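Long-range contact in glycosyl transferase (Staphylococcus aureus, PDB 5U02), which belongs to the TarS-like glycosyltransferases and comprises here a helical linker domain followed by C-terminal domains rich in antiparallel strands: residues Ser307-Lys311 / Asp339-Lys345. Sequence-based numbering, arbitrary orientation.
Sequences SVVLK and DFKNIVK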
ATOM      1  N   SER A 307     -22.247 -24.046  -4.644  1.00 23.54           N
ATOM      2  CA  SER A 307     -22.438 -25.481  -4.510  1.00 27.03           C
ATOM      3  C   SER A 307     -23.143 -25.772  -3.195  1.00 32.77           C
ATOM      4  O   SER A 307     -23.058 -24.992  -2.240  1.00 33.96           O
ATOM      5  CB  SER A 307     -21.103 -26.237  -4.582  1.00 26.85           C
ATOM      6  OG  SER A 307     -20.260 -25.898  -3.494  1.00 26.40           O
ATOM      7  N   VAL A 308     -23.853 -26.898  -3.167  1.00 31.79           N
ATOM      8  CA  VAL A 308     -24.438 -27.445  -1.951  1.00 28.71           C
ATOM      9  C   VAL A 308     -23.822 -28.814  -1.710  1.00 31.74           C
ATOM     10  O   VAL A 308     -23.662 -29.607  -2.643  1.00 35.32           O
ATOM     11  CB  VAL A 308     -25.977 -27.537  -2.031  1.00 32.19           C
ATOM     12  CG1 VAL A 308     -26.591 -26.148  -1.944  1.00 33.35           C
ATOM     13  CG2 VAL A 308     -26.414 -28.237  -3.312  1.00 28.38           C
ATOM     14  N   VAL A 309     -23.465 -29.079  -0.459  1.00 30.13           N
ATOM     15  CA  VAL A 309     -22.745 -30.286  -0.081  1.00 28.95           C
ATOM     16  C   VAL A 309     -23.656 -31.121   0.802  1.00 32.58           C
ATOM     17  O   VAL A 309     -24.209 -30.619   1.790  1.00 30.35           O
ATOM     18  CB  VAL A 309     -21.429 -29.960   0.644  1.00 29.89           C
ATOM     19  CG1 VAL A 309     -20.756 -31.240   1.116  1.00 29.61           C
ATOM     20  CG2 VAL A 309     -20.506 -29.170  -0.258  1.00 27.58           C
ATOM     21  N   LEU A 310     -23.834 -32.383   0.430  1.00 35.09           N
ATOM     22  CA  LEU A 310     -24.463 -33.373   1.287  1.00 35.76           C
ATOM     23  C   LEU A 310     -23.384 -34.270   1.879  1.00 41.33           C
ATOM     24  O   LEU A 310     -22.202 -34.163   1.547  1.00 40.75           O
ATOM     25  CB  LEU A 310     -25.500 -34.190   0.508  1.00 37.77           C
ATOM     26  CG  LEU A 310     -26.670 -33.387  -0.074  1.00 37.76           C
ATOM     27  CD1 LEU A 310     -26.418 -33.021  -1.526  1.00 36.91           C
ATOM     28  CD2 LEU A 310     -27.987 -34.134   0.077  1.00 40.97           C
ATOM     29  N   LYS A 311     -23.803 -35.165   2.774  1.00 47.77           N
ATOM     30  CA  LYS A 311     -22.834 -35.967   3.512  1.00 50.32           C
ATOM     31  C   LYS A 311     -22.101 -36.960   2.617  1.00 48.23           C
ATOM     32  O   LYS A 311     -20.991 -37.386   2.959  1.00 53.07           O
ATOM     33  CB  LYS A 311     -23.531 -36.685   4.668  1.00 57.28           C
ATOM     34  CG  LYS A 311     -22.604 -37.443   5.601  1.00 63.29           C
ATOM     35  CD  LYS A 311     -22.865 -38.933   5.534  1.00 66.61           C
ATOM     36  CE  LYS A 311     -22.035 -39.680   6.561  1.00 69.35           C
ATOM     37  NZ  LYS A 311     -20.687 -40.019   6.029  1.00 70.57           N
ATOM     38  N   ASP A 339     -33.460 -35.350  -0.006  1.00 48.66           N
ATOM     39  CA  ASP A 339     -32.045 -35.023   0.154  1.00 51.07           C
ATOM     40  C   ASP A 339     -31.823 -33.535   0.379  1.00 50.45           C
ATOM     41  O   ASP A 339     -30.846 -33.153   1.035  1.00 49.07           O
ATOM     42  CB  ASP A 339     -31.248 -35.489  -1.064  1.00 53.72           C
ATOM     43  CG  ASP A 339     -31.192 -36.996  -1.181  1.00 59.56           C
ATOM     44  OD1 ASP A 339     -30.303 -37.504  -1.893  1.00 65.17           O
ATOM     45  OD2 ASP A 339     -32.023 -37.675  -0.549  1.00 61.59           O
ATOM     46  N   PHE A 340     -32.706 -32.690  -0.157  1.00 47.12           N
ATOM     47  CA  PHE A 340     -32.644 -31.263   0.133  1.00 43.44           C
ATOM     48  C   PHE A 340     -32.666 -30.997   1.634  1.00 39.38           C
ATOM     49  O   PHE A 340     -32.023 -30.056   2.110  1.00 39.98           O
ATOM     50  CB  PHE A 340     -33.806 -30.549  -0.563  1.00 41.28           C
ATOM     51  CG  PHE A 340     -33.963 -29.113  -0.166  1.00 40.53           C
ATOM     52  CD1 PHE A 340     -33.182 -28.131  -0.749  1.00 42.75           C
ATOM     53  CD2 PHE A 340     -34.897 -28.743   0.783  1.00 37.30           C
ATOM     54  CE1 PHE A 340     -33.327 -26.809  -0.384  1.00 43.18           C
ATOM     55  CE2 PHE A 340     -35.046 -27.427   1.151  1.00 38.25           C
ATOM     56  CZ  PHE A 340     -34.263 -26.457   0.569  1.00 41.69           C
ATOM     57  N   LYS A 341     -33.388 -31.820   2.394  1.00 36.70           N
ATOM     58  CA  LYS A 341     -33.416 -31.677   3.845  1.00 41.71           C
ATOM     59  C   LYS A 341     -32.094 -32.053   4.501  1.00 43.38           C
ATOM     60  O   LYS A 341     -31.905 -31.755   5.683  1.00 44.62           O
ATOM     61  CB  LYS A 341     -34.542 -32.533   4.429  1.00 44.58           C
ATOM     62  CG  LYS A 341     -35.853 -32.449   3.662  1.00 48.26           C
ATOM     63  CD  LYS A 341     -36.789 -33.582   4.061  1.00 58.63           C
ATOM     64  CE  LYS A 341     -37.923 -33.765   3.056  1.00 61.29           C
ATOM     65  NZ  LYS A 341     -38.627 -35.073   3.238  1.00 60.93           N
ATOM     66  N   ASN A 342     -31.181 -32.694   3.771  1.00 45.74           N
ATOM     67  CA  ASN A 342     -29.913 -33.161   4.319  1.00 44.98           C
ATOM     68  C   ASN A 342     -28.722 -32.358   3.805  1.00 39.30           C
ATOM     69  O   ASN A 342     -27.598 -32.868   3.790  1.00 39.22           O
ATOM     70  CB  ASN A 342     -29.717 -34.643   4.008  1.00 49.25           C
ATOM     71  CG  ASN A 342     -30.284 -35.547   5.086  1.00 54.18           C
ATOM     72  OD1 ASN A 342     -29.546 -36.072   5.923  1.00 55.33           O
ATOM     73  ND2 ASN A 342     -31.597 -35.737   5.069  1.00 52.94           N
ATOM     74  N   ILE A 343     -28.942 -31.121   3.363  1.00 34.61           N
ATOM     75  CA  ILE A 343     -27.822 -30.264   2.992  1.00 33.00           C
ATOM     76  C   ILE A 343     -27.023 -29.949   4.250  1.00 32.70           C
ATOM     77  O   ILE A 343     -27.564 -29.434   5.233  1.00 37.00           O
ATOM     78  CB  ILE A 343     -28.303 -28.982   2.301  1.00 32.21           C
ATOM     79  CG1 ILE A 343     -29.145 -29.315   1.069  1.00 31.26           C
ATOM     80  CG2 ILE A 343     -27.107 -28.108   1.910  1.00 31.41           C
ATOM     81  CD1 ILE A 343     -28.418 -30.135   0.058  1.00 35.77           C
ATOM     82  N   VAL A 344     -25.736 -30.279   4.226  1.00 30.13           N
ATOM     83  CA  VAL A 344     -24.867 -30.011   5.361  1.00 32.38           C
ATOM     84  C   VAL A 344     -24.136 -28.681   5.200  1.00 31.83           C
ATOM     85  O   VAL A 344     -23.844 -28.010   6.195  1.00 29.93           O
ATOM     86  CB  VAL A 344     -23.882 -31.184   5.536  1.00 38.58           C
ATOM     87  CG1 VAL A 344     -22.652 -30.773   6.327  1.00 45.32           C
ATOM     88  CG2 VAL A 344     -24.577 -32.360   6.211  1.00 37.11           C
ATOM     89  N   LYS A 345     -23.883 -28.257   3.963  1.00 28.59           N
ATOM     90  CA  LYS A 345     -22.983 -27.146   3.700  1.00 32.13           C
ATOM     91  C   LYS A 345     -23.450 -26.391   2.464  1.00 34.66           C
ATOM     92  O   LYS A 345     -23.883 -27.000   1.481  1.00 30.88           O
ATOM     93  CB  LYS A 345     -21.551 -27.653   3.504  1.00 37.79           C
ATOM     94  CG  LYS A 345     -20.471 -26.615   3.718  1.00 46.74           C
ATOM     95  CD  LYS A 345     -19.098 -27.282   3.763  1.00 52.76           C
ATOM     96  CE  LYS A 345     -19.050 -28.367   4.832  1.00 55.84           C
ATOM     97  NZ  LYS A 345     -17.729 -29.062   4.877  1.00 59.44           N
TER
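Val309 and Lys345 form an antiparallel hydrogen-bonded pair, Val309 N giving a nearly straight bond to Lys345 O (2.9 Å, 170°), while Val309 O takes two donors, Val344 N at 2.9 Å and Lys345 N at 3.2 Å. Two residues thus face one, a classic beta bulge, just where the chain enters strand 345-347. Val309 and Lys345 lie side by side on one face of the sheet, their CB atoms 3.7 Å apart; the lysine chain then bends about CG-CD (chi3 -56°), carrying NZ clear of Val309.

Next along the strand, Leu310 brings the end of its side chain against Ile343 and Asp339. Leu310 CG sits 3.7 Å from Ile343 CD1, which Leu310 CD1 also touches. With Leu310 CG anti to its own carbonyl carbon (chi1 -61°), CD2, the other branch, goes to Asp339, 3.7 Å from Asp339 CB and 3.2 Å from Asp339 O. That same oxygen accepts Asn342 N, overlapping the type I turn from Phe340 to Ile343. Ile343 CD1 also approaches Val308 CB.

Met318 of the second subunit packs on Ser307 and Val309. The turn carries the chain from helix 337-340 into strand 345-347, leaving strand 304-310 between strands 313-323 and 345-347.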